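Local structure of thioredoxin-like fold domain-containing protein (Enterococcus faecalis, 1Z6M) at residues Lys67-Lys71 with His83-Tyr88; Gln77-Met82 with Trp108-Leu113; Ile155-Phe160 with Leu169-Lys175. The protein is of unknown function but has a thioredoxin-like fold, and its CxxC pattern at a helix start is consistent with a thiol-disulfide oxidoreductase of the DsbA-like kind. All blocks are in the same frame, centred on the assembly; numbering follows the deposited sequence.

Contact 1 (Lys67-Lys71 with His83-Tyr88)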
loop_
_atom_site.group_PDB
_atom_site.type_symbol
_atom_site.label_atom_id
_atom_site.label_comp_id
_atom_site.label_asym_id
_atom_site.label_seq_id
_atom_site.Cartn_x
_atom_site.Cartn_y
_atom_site.Cartn_z
ATOM N N LYS A 67 0.095 -4.174 -0.137
ATOM C CA LYS A 67 -0.692 -4.822 0.901
ATOM C C LYS A 67 -1.534 -3.776 1.600
ATOM O O LYS A 67 -1.011 -2.965 2.367
ATOM C CB LYS A 67 0.237 -5.557 1.871
ATOM C CG LYS A 67 1.012 -6.669 1.143
ATOM C CD LYS A 67 2.007 -7.368 2.036
ATOM C CE LYS A 67 2.862 -8.367 1.262
ATOM N NZ LYS A 67 2.186 -9.696 1.031
ATOM N N LEU A 68 -2.831 -3.797 1.311
ATOM C CA LEU A 68 -3.755 -2.801 1.862
ATOM C C LEU A 68 -4.157 -3.245 3.256
ATOM O O LEU A 68 -4.900 -4.215 3.430
ATOM C CB LEU A 68 -4.951 -2.597 0.929
ATOM C CG LEU A 68 -4.559 -2.110 -0.473
ATOM C CD1 LEU A 68 -5.809 -1.928 -1.310
ATOM C CD2 LEU A 68 -3.758 -0.822 -0.450
ATOM N N PHE A 69 -3.594 -2.543 4.238
ATOM C CA PHE A 69 -3.647 -2.917 5.647
ATOM C C PHE A 69 -4.814 -2.166 6.291
ATOM O O PHE A 69 -4.736 -0.943 6.526
ATOM C CB PHE A 69 -2.294 -2.501 6.254
ATOM C CG PHE A 69 -1.993 -3.011 7.653
ATOM C CD1 PHE A 69 -2.894 -3.761 8.407
ATOM C CD2 PHE A 69 -0.768 -2.673 8.230
ATOM C CE1 PHE A 69 -2.549 -4.175 9.707
ATOM C CE2 PHE A 69 -0.433 -3.083 9.505
ATOM C CZ PHE A 69 -1.328 -3.830 10.252
ATOM N N ASP A 70 -5.916 -2.885 6.549
ATOM C CA ASP A 70 -7.034 -2.273 7.309
ATOM C C ASP A 70 -6.588 -2.068 8.750
ATOM O O ASP A 70 -6.052 -2.993 9.376
ATOM C CB ASP A 70 -8.355 -3.069 7.308
ATOM C CG ASP A 70 -8.942 -3.288 5.910
ATOM O OD1 ASP A 70 -8.351 -2.872 4.868
ATOM O OD2 ASP A 70 -10.063 -3.861 5.865
ATOM N N LYS A 71 -6.833 -0.872 9.284
ATOM C CA LYS A 71 -6.284 -0.488 10.577
ATOM C C LYS A 71 -7.388 -0.089 11.531
ATOM O O LYS A 71 -8.491 0.237 11.106
ATOM C CB LYS A 71 -5.311 0.684 10.411
ATOM C CG LYS A 71 -4.039 0.372 9.639
ATOM C CD LYS A 71 -3.106 -0.579 10.382
ATOM C CE LYS A 71 -2.467 0.051 11.599
ATOM N NZ LYS A 71 -1.967 -1.013 12.501
ATOM N N HIS A 83 -10.299 0.374 0.760
ATOM C CA HIS A 83 -9.568 -0.839 0.408
ATOM C C HIS A 83 -10.471 -1.913 -0.170
ATOM O O HIS A 83 -10.011 -2.782 -0.910
ATOM C CB HIS A 83 -8.883 -1.420 1.633
ATOM C CG HIS A 83 -7.764 -0.582 2.156
ATOM N ND1 HIS A 83 -7.163 -0.839 3.365
ATOM C CD2 HIS A 83 -7.124 0.490 1.632
ATOM C CE1 HIS A 83 -6.191 0.035 3.562
ATOM N NE2 HIS A 83 -6.152 0.859 2.529
ATOM N N HIS A 84 -11.753 -1.864 0.174
ATOM C CA HIS A 84 -12.681 -2.911 -0.238
ATOM C C HIS A 84 -13.308 -2.648 -1.602
ATOM O O HIS A 84 -14.129 -3.446 -2.057
ATOM C CB HIS A 84 -13.740 -3.126 0.848
ATOM C CG HIS A 84 -13.149 -3.327 2.205
ATOM N ND1 HIS A 84 -13.808 -2.977 3.362
ATOM C CD2 HIS A 84 -11.938 -3.801 2.590
ATOM C CE1 HIS A 84 -13.036 -3.242 4.401
ATOM N NE2 HIS A 84 -11.892 -3.735 3.960
ATOM N N TYR A 85 -12.903 -1.543 -2.242
ATOM C CA TYR A 85 -13.347 -1.172 -3.587
ATOM C C TYR A 85 -12.253 -1.412 -4.629
ATOM O O TYR A 85 -12.359 -0.967 -5.773
ATOM C CB TYR A 85 -13.837 0.294 -3.615
ATOM C CG TYR A 85 -15.165 0.465 -2.923
ATOM C CD1 TYR A 85 -15.254 0.577 -1.536
ATOM C CD2 TYR A 85 -16.345 0.487 -3.662
ATOM C CE1 TYR A 85 -16.484 0.707 -0.897
ATOM C CE2 TYR A 85 -17.575 0.615 -3.040
ATOM C CZ TYR A 85 -17.639 0.721 -1.655
ATOM O OH TYR A 85 -18.859 0.844 -1.027
ATOM N N ILE A 86 -11.204 -2.123 -4.219
ATOM C CA ILE A 86 -10.072 -2.409 -5.076
ATOM C C ILE A 86 -10.321 -3.685 -5.858
ATOM O O ILE A 86 -10.618 -4.738 -5.284
ATOM C CB ILE A 86 -8.756 -2.464 -4.249
ATOM C CG1 ILE A 86 -8.382 -1.048 -3.782
ATOM C CG2 ILE A 86 -7.621 -3.128 -5.035
ATOM C CD1 ILE A 86 -7.917 -0.101 -4.890
ATOM N N ASP A 87 -10.202 -3.561 -7.178
ATOM C CA ASP A 87 -10.433 -4.662 -8.092
ATOM C C ASP A 87 -9.146 -5.434 -8.301
ATOM O O ASP A 87 -8.338 -5.087 -9.161
ATOM C CB ASP A 87 -10.955 -4.142 -9.431
ATOM C CG ASP A 87 -11.327 -5.263 -10.389
ATOM O OD1 ASP A 87 -11.138 -6.452 -10.033
ATOM O OD2 ASP A 87 -11.802 -4.955 -11.503
ATOM N N TYR A 88 -8.958 -6.490 -7.514
ATOM C CA TYR A 88 -7.735 -7.279 -7.586
ATOM C C TYR A 88 -7.562 -8.041 -8.899
ATOM O O TYR A 88 -6.455 -8.474 -9.213
ATOM C CB TYR A 88 -7.595 -8.219 -6.379
ATOM C CG TYR A 88 -7.245 -7.480 -5.109
ATOM C CD1 TYR A 88 -8.243 -7.055 -4.233
ATOM C CD2 TYR A 88 -5.921 -7.178 -4.800
ATOM C CE1 TYR A 88 -7.930 -6.363 -3.069
ATOM C CE2 TYR A 88 -5.592 -6.485 -3.640
ATOM C CZ TYR A 88 -6.600 -6.069 -2.782
ATOM O OH TYR A 88 -6.273 -5.388 -1.631
HETATM O O HOH W 1 -3.600 -5.721 -0.662
#

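Contact 2 (Gln77-Met82 with Trp108-Leu113)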
loop_
_atom_site.group_PDB
_atom_site.type_symbol
_atom_site.label_atom_id
_atom_site.label_comp_id
_atom_site.label_asym_id
_atom_site.label_seq_id
_atom_site.Cartn_x
_atom_site.Cartn_y
_atom_site.Cartn_z
ATOM N N GLN A 77 -9.894 3.958 9.603
ATOM C CA GLN A 77 -11.031 3.131 9.228
ATOM C C GLN A 77 -11.707 3.601 7.935
ATOM O O GLN A 77 -12.291 2.793 7.209
ATOM C CB GLN A 77 -12.040 3.038 10.370
ATOM C CG GLN A 77 -11.518 2.252 11.570
ATOM C CD GLN A 77 -12.536 2.132 12.685
ATOM O OE1 GLN A 77 -13.730 2.299 12.462
ATOM N NE2 GLN A 77 -12.067 1.832 13.892
ATOM N N ARG A 78 -11.646 4.901 7.639
ATOM C CA ARG A 78 -12.136 5.391 6.358
ATOM C C ARG A 78 -11.365 4.743 5.201
ATOM O O ARG A 78 -11.955 4.372 4.172
ATOM C CB ARG A 78 -12.041 6.921 6.279
ATOM C CG ARG A 78 -13.187 7.700 6.986
ATOM C CD ARG A 78 -12.793 8.290 8.342
ATOM N NE ARG A 78 -12.908 7.366 9.471
ATOM C CZ ARG A 78 -14.037 7.095 10.119
ATOM N NH1 ARG A 78 -15.190 7.637 9.729
ATOM N NH2 ARG A 78 -14.009 6.257 11.149
ATOM N N GLY A 79 -10.048 4.600 5.380
ATOM C CA GLY A 79 -9.221 3.922 4.392
ATOM C C GLY A 79 -9.624 2.478 4.222
ATOM O O GLY A 79 -9.636 1.962 3.106
ATOM N N ASN A 80 -9.960 1.825 5.333
ATOM C CA ASN A 80 -10.400 0.440 5.268
ATOM C C ASN A 80 -11.556 0.259 4.288
ATOM O O ASN A 80 -11.581 -0.693 3.507
ATOM C CB ASN A 80 -10.847 -0.085 6.643
ATOM C CG ASN A 80 -9.758 -0.032 7.706
ATOM O OD1 ASN A 80 -8.617 0.347 7.447
ATOM N ND2 ASN A 80 -10.125 -0.425 8.929
ATOM N N VAL A 81 -12.521 1.177 4.340
ATOM C CA VAL A 81 -13.666 1.115 3.449
ATOM C C VAL A 81 -13.174 1.167 2.002
ATOM O O VAL A 81 -13.558 0.333 1.182
ATOM C CB VAL A 81 -14.659 2.272 3.698
ATOM C CG1 VAL A 81 -15.803 2.220 2.684
ATOM C CG2 VAL A 81 -15.205 2.229 5.129
HETATM N N MSE A 82 -12.307 2.132 1.695
HETATM C CA MSE A 82 -11.770 2.269 0.347
HETATM C C MSE A 82 -11.022 1.036 -0.143
HETATM O O MSE A 82 -11.114 0.683 -1.320
HETATM C CB MSE A 82 -10.879 3.509 0.259
HETATM C CG MSE A 82 -11.654 4.810 0.128
HETATM SE SE MSE A 82 -12.436 5.007 -1.543
HETATM C CE MSE A 82 -13.417 6.521 -1.265
ATOM N N TRP A 108 -12.744 12.457 1.034
ATOM C CA TRP A 108 -13.479 11.324 1.610
ATOM C C TRP A 108 -12.941 10.921 2.987
ATOM O O TRP A 108 -13.636 10.245 3.759
ATOM C CB TRP A 108 -13.487 10.120 0.651
ATOM C CG TRP A 108 -12.119 9.658 0.245
ATOM C CD1 TRP A 108 -11.445 9.983 -0.900
ATOM C CD2 TRP A 108 -11.261 8.769 0.979
ATOM N NE1 TRP A 108 -10.214 9.359 -0.919
ATOM C CE2 TRP A 108 -10.073 8.620 0.229
ATOM C CE3 TRP A 108 -11.375 8.102 2.209
ATOM C CZ2 TRP A 108 -9.007 7.830 0.667
ATOM C CZ3 TRP A 108 -10.313 7.310 2.644
ATOM C CH2 TRP A 108 -9.151 7.180 1.874
ATOM N N GLY A 109 -11.728 11.364 3.314
ATOM C CA GLY A 109 -11.034 10.872 4.508
ATOM C C GLY A 109 -11.655 11.280 5.826
ATOM O O GLY A 109 -11.366 10.689 6.859
ATOM N N ASN A 110 -12.528 12.281 5.777
ATOM C CA ASN A 110 -13.181 12.822 6.976
ATOM C C ASN A 110 -14.681 12.542 7.029
ATOM O O ASN A 110 -15.415 13.141 7.820
ATOM C CB ASN A 110 -12.901 14.323 7.084
ATOM C CG ASN A 110 -11.413 14.626 7.059
ATOM O OD1 ASN A 110 -10.883 15.206 6.097
ATOM N ND2 ASN A 110 -10.716 14.184 8.094
ATOM N N LEU A 111 -15.142 11.627 6.186
ATOM C CA LEU A 111 -16.556 11.287 6.126
ATOM C C LEU A 111 -16.885 10.132 7.067
ATOM O O LEU A 111 -15.989 9.437 7.561
ATOM C CB LEU A 111 -16.962 10.933 4.694
ATOM C CG LEU A 111 -16.711 11.994 3.618
ATOM C CD1 LEU A 111 -17.109 11.450 2.261
ATOM C CD2 LEU A 111 -17.445 13.291 3.917
ATOM N N THR A 112 -18.174 9.939 7.337
ATOM C CA THR A 112 -18.589 8.746 8.068
ATOM C C THR A 112 -18.289 7.521 7.210
ATOM O O THR A 112 -18.124 7.630 5.989
ATOM C CB THR A 112 -20.091 8.727 8.363
ATOM O OG1 THR A 112 -20.799 8.602 7.123
ATOM C CG2 THR A 112 -20.540 9.974 9.142
ATOM N N LEU A 113 -18.223 6.354 7.840
ATOM C CA LEU A 113 -17.867 5.142 7.089
ATOM C C LEU A 113 -18.868 4.863 5.970
ATOM O O LEU A 113 -18.497 4.462 4.867
ATOM C CB LEU A 113 -17.721 3.928 8.013
ATOM C CG LEU A 113 -16.589 4.045 9.041
ATOM C CD1 LEU A 113 -16.502 2.775 9.870
ATOM C CD2 LEU A 113 -15.254 4.308 8.356
HETATM O O HOH W 2 -18.162 6.870 11.132
#

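Contact 3 (Ile155-Phe160 with Leu169-Lys175)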
loop_
_atom_site.group_PDB
_atom_site.type_symbol
_atom_site.label_atom_id
_atom_site.label_comp_id
_atom_site.label_asym_id
_atom_site.label_seq_id
_atom_site.Cartn_x
_atom_site.Cartn_y
_atom_site.Cartn_z
ATOM N N ILE A 155 12.241 -4.033 1.093
ATOM C CA ILE A 155 12.928 -4.661 -0.029
ATOM C C ILE A 155 13.979 -5.539 0.618
ATOM O O ILE A 155 14.973 -5.031 1.162
ATOM C CB ILE A 155 13.608 -3.637 -0.962
ATOM C CG1 ILE A 155 12.574 -2.658 -1.540
ATOM C CG2 ILE A 155 14.377 -4.368 -2.083
ATOM C CD1 ILE A 155 13.162 -1.469 -2.290
ATOM N N GLY A 156 13.757 -6.852 0.592
ATOM C CA GLY A 156 14.680 -7.776 1.253
ATOM C C GLY A 156 14.786 -7.460 2.735
ATOM O O GLY A 156 13.775 -7.443 3.440
ATOM N N GLU A 157 16.000 -7.205 3.203
ATOM C CA GLU A 157 16.208 -6.844 4.620
ATOM C C GLU A 157 15.993 -5.359 4.907
ATOM O O GLU A 157 15.976 -4.983 6.049
ATOM C CB GLU A 157 17.597 -7.281 5.114
ATOM C CG GLU A 157 17.713 -8.774 5.465
ATOM C CD GLU A 157 17.065 -9.178 6.805
ATOM O OE1 GLU A 157 17.410 -10.259 7.319
ATOM O OE2 GLU A 157 16.202 -8.449 7.340
ATOM N N TYR A 158 15.846 -4.553 3.869
ATOM C CA TYR A 158 15.734 -3.102 4.004
ATOM C C TYR A 158 14.300 -2.687 4.303
ATOM O O TYR A 158 13.381 -3.029 3.552
ATOM C CB TYR A 158 16.260 -2.422 2.737
ATOM C CG TYR A 158 17.702 -2.766 2.493
ATOM C CD1 TYR A 158 18.057 -3.728 1.552
ATOM C CD2 TYR A 158 18.713 -2.165 3.243
ATOM C CE1 TYR A 158 19.395 -4.065 1.340
ATOM C CE2 TYR A 158 20.049 -2.492 3.042
ATOM C CZ TYR A 158 20.381 -3.446 2.087
ATOM O OH TYR A 158 21.698 -3.794 1.872
ATOM N N ILE A 159 14.110 -1.979 5.414
ATOM C CA ILE A 159 12.795 -1.589 5.900
ATOM C C ILE A 159 12.795 -0.068 6.018
ATOM O O ILE A 159 13.654 0.509 6.685
ATOM C CB ILE A 159 12.534 -2.202 7.294
ATOM C CG1 ILE A 159 12.651 -3.730 7.266
ATOM C CG2 ILE A 159 11.170 -1.783 7.824
ATOM C CD1 ILE A 159 12.885 -4.352 8.644
ATOM N N PHE A 160 11.858 0.593 5.346
ATOM C CA PHE A 160 11.857 2.046 5.325
ATOM C C PHE A 160 10.428 2.559 5.218
ATOM O O PHE A 160 9.484 1.773 5.198
ATOM C CB PHE A 160 12.773 2.588 4.206
ATOM C CG PHE A 160 12.477 2.024 2.845
ATOM C CD1 PHE A 160 11.647 2.715 1.965
ATOM C CD2 PHE A 160 13.044 0.815 2.433
ATOM C CE1 PHE A 160 11.378 2.211 0.693
ATOM C CE2 PHE A 160 12.778 0.303 1.178
ATOM C CZ PHE A 160 11.954 1.002 0.298
ATOM N N LEU A 169 16.088 5.309 -2.131
ATOM C CA LEU A 169 15.215 4.301 -2.742
ATOM C C LEU A 169 15.916 3.632 -3.931
ATOM O O LEU A 169 15.906 2.409 -4.057
ATOM C CB LEU A 169 13.885 4.929 -3.148
ATOM C CG LEU A 169 12.834 4.011 -3.772
ATOM C CD1 LEU A 169 12.551 2.781 -2.908
ATOM C CD2 LEU A 169 11.559 4.819 -4.020
ATOM N N ARG A 170 16.510 4.431 -4.804
ATOM C CA ARG A 170 17.368 3.895 -5.855
ATOM C C ARG A 170 18.413 2.949 -5.285
ATOM O O ARG A 170 18.609 1.874 -5.805
ATOM C CB ARG A 170 18.110 5.024 -6.558
ATOM C CG ARG A 170 17.318 5.831 -7.509
ATOM C CD ARG A 170 18.231 6.762 -8.341
ATOM N NE ARG A 170 18.327 8.087 -7.757
ATOM C CZ ARG A 170 19.427 8.655 -7.260
ATOM N NH1 ARG A 170 20.595 8.032 -7.241
ATOM N NH2 ARG A 170 19.335 9.870 -6.757
ATOM N N GLY A 171 19.064 3.369 -4.206
ATOM C CA GLY A 171 20.084 2.552 -3.550
ATOM C C GLY A 171 19.526 1.195 -3.146
ATOM O O GLY A 171 20.141 0.169 -3.420
ATOM N N TYR A 172 18.355 1.186 -2.504
ATOM C CA TYR A 172 17.752 -0.081 -2.064
ATOM C C TYR A 172 17.371 -0.978 -3.242
ATOM O O TYR A 172 17.511 -2.195 -3.175
ATOM C CB TYR A 172 16.507 0.149 -1.210
ATOM C CG TYR A 172 16.716 0.870 0.098
ATOM C CD1 TYR A 172 17.732 0.496 0.986
ATOM C CD2 TYR A 172 15.870 1.910 0.469
ATOM C CE1 TYR A 172 17.901 1.168 2.202
ATOM C CE2 TYR A 172 16.027 2.574 1.674
ATOM C CZ TYR A 172 17.041 2.206 2.534
ATOM O OH TYR A 172 17.185 2.874 3.731
ATOM N N ILE A 173 16.878 -0.380 -4.319
ATOM C CA ILE A 173 16.498 -1.139 -5.506
ATOM C C ILE A 173 17.727 -1.782 -6.150
ATOM O O ILE A 173 17.672 -2.930 -6.600
ATOM C CB ILE A 173 15.720 -0.257 -6.514
ATOM C CG1 ILE A 173 14.347 0.102 -5.938
ATOM C CG2 ILE A 173 15.563 -0.960 -7.871
ATOM C CD1 ILE A 173 13.650 1.212 -6.687
ATOM N N GLU A 174 18.836 -1.047 -6.156
ATOM C CA GLU A 174 20.073 -1.504 -6.786
ATOM C C GLU A 174 20.929 -2.359 -5.850
ATOM O O GLU A 174 22.005 -2.812 -6.253
ATOM C CB GLU A 174 20.880 -0.311 -7.321
ATOM C CG GLU A 174 20.173 0.485 -8.416
ATOM C CD GLU A 174 19.826 -0.350 -9.639
ATOM O OE1 GLU A 174 20.704 -1.089 -10.138
ATOM O OE2 GLU A 174 18.675 -0.251 -10.115
ATOM N N LYS A 175 20.392 -2.557 -4.606
ATOM C CA LYS A 175 20.874 -3.601 -3.864
ATOM C C LYS A 175 20.809 -3.336 -2.303
ATOM O O LYS A 175 21.334 -2.322 -1.865
ATOM C CB LYS A 175 22.244 -4.007 -4.334
ATOM C CG LYS A 175 22.880 -5.179 -3.652
ATOM C CD LYS A 175 24.182 -5.503 -4.392
ATOM C CE LYS A 175 25.260 -4.461 -4.149
ATOM N NZ LYS A 175 26.566 -4.810 -4.840
#

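Contact 1 (Lys67-Lys71 with His83-Tyr88)
Two histidines in succession, His83 and His84, share the one carboxylate of Asp70, each taking a different oxygen. His83 gives ND1 to OD1 of Asp70 at 2.8 Å, with the acceptor in the imidazole plane and met nearly head-on to its C-O bond. His84 gives NE2 to OD2 of Asp70 at 2.6 Å, on the syn side and somewhat out of the carboxylate plane. These two bonds restrict the carboxylate's rotation. His83 is held at its other nitrogen too, where NE2 bonds to the backbone of Val37.

The apolar part is built around Leu68. Its CB sits squarely over one face of the His83 ring, 3.7 Å from the centroid, in a CH-pi contact. Farther out, CD1 of Leu68 packs against CG1 of Ile86 at 3.7 Å and reaches 3.5 Å from Tyr88 OH.

A water bridges Leu68 N, from which it accepts at 2.9 Å, and Tyr88 OH. Carboxylate, imidazoles and leucine thus tie the end of strand 62-68, next to the central strand, and the loop just after it to the turn leaving helix 77-83, in a helical region consistent with the insertion of DsbA-like proteins.

Contact 2 (Gln77-Met82 with Trp108-Leu113)
Arg78 folds back on itself, bent at chi2 (103°) and chi3 (-85°), and this double bend lays its guanidinium against segment 108-113, with one face against Leu113 CD2. Trp108 reaches the same helix from the start of that segment: its CG lies between the backbone N and the carbonyl carbon (chi1 56°), placing the indole face against Met82, a selenomethionine that is itself bent at chi2.

The arginine is held at an edge and over a face. NH1 of Arg78 donates to Leu111 O at 2.9 Å, with the carbonyl oxygen in the guanidinium plane and the donor in the carbonyl plane. CD2 of Leu113 rests over the centre of one face, 3.5 Å from Arg78 CZ, and the same methyl lies 3.8 Å from Val81 CG2, so one leucine branch spans a charged group and an aliphatic one. The alkyl part of Arg78 also runs close to Gly109 O, which accepts from Arg38.

At the opposite end, Met82 crosses over one face of the indole. Met82 CG sits over the six-membered ring of Trp108, 3.7 Å from its centroid, in a CH-pi contact, while Met82 CE comes to 3.7 Å from Trp108 CG. The selenium, which replaces sulfur in this crystal, stands above the five-membered ring at 4.7 Å from its centroid, a distant Met-aromatic contact. Trp108 NE1 is bonded to Met101 O, which helps fix how the indole is turned.

Helix 77-83 is therefore joined to the turn Trp108-Leu111 and the residues after it by two unlike chemistries. Across the contact one backbone carbonyl, Leu111 O, takes an N-H of Arg78, while NH2 goes to Glu74 O; the tryptophan end relies on CH-pi and apolar contact of Met82 CG and CE with the indole face.

Contact 3 (Ile155-Phe160 with Leu169-Lys175)
Tyr172 lies across Tyr158 and Phe160 where the C-terminal helix of the thioredoxin-like fold lies against the edge strand of its sheet. Strand 158-160 and helix 169-173 run nearly antiparallel, with their axes 10.4 Å apart; side chains bridge this spacing, and no hydrogen bond crosses. The tyrosine is the bump and the strand supplies the hollow: Tyr158 and Phe160, two residues apart, point the same way from the strand, and both rings lie on the same side of the Tyr172 plane, each near a different part of its rim.

The two partners differ. Phe160 meets Tyr172 in an offset stack, centroids 4.7 Å apart and planes at 14°. Tyr158 approaches obliquely, its plane turned 35° from that of Tyr172, and its CE1 comes to 4.0 Å from Lys175 C, on the main chain of the terminal residue.

Deeper in, Ile155 pushes its CD1 into a recess bounded by Tyr172 CB, 3.9 Å away, and by Leu169 and Ile173. CG of Leu169 is anti to the backbone N (chi1 -178°), which carries the leucine toward Phe160. Met31 of strand 29-35 touches Ile155, Leu169 and Ile173, so this floor continues into the sheet. The type II' turn Ile155-Tyr158 links the strands carrying these residues. At the inner margin of the cluster, Leu169 CD1 lies 3.7 Å from Phe160 CZ.

Contact 1 is the most interior of the three: none of its touching residues is exposed, and its centre lies about 8 Å from that of the chain, against about 16 Å for the centres of contacts 2 and 3, which are peripheral and include some exposed members. Contacts 1 and 2 belong together: both involve helix 77-83 or the turn that leaves it, their segments alternate along the chain, and Asn80 ND2 meets Lys71 O at 2.8 Å in a probable hydrogen bond. Contact 3 stands apart on the opposite side of the chain's centre, sharing only the sheet with contact 1. Carboxylate-imidazole bonds dominate the first, arginine-carbonyl and methionine-indole contacts the second, and purely apolar and aromatic packing the third.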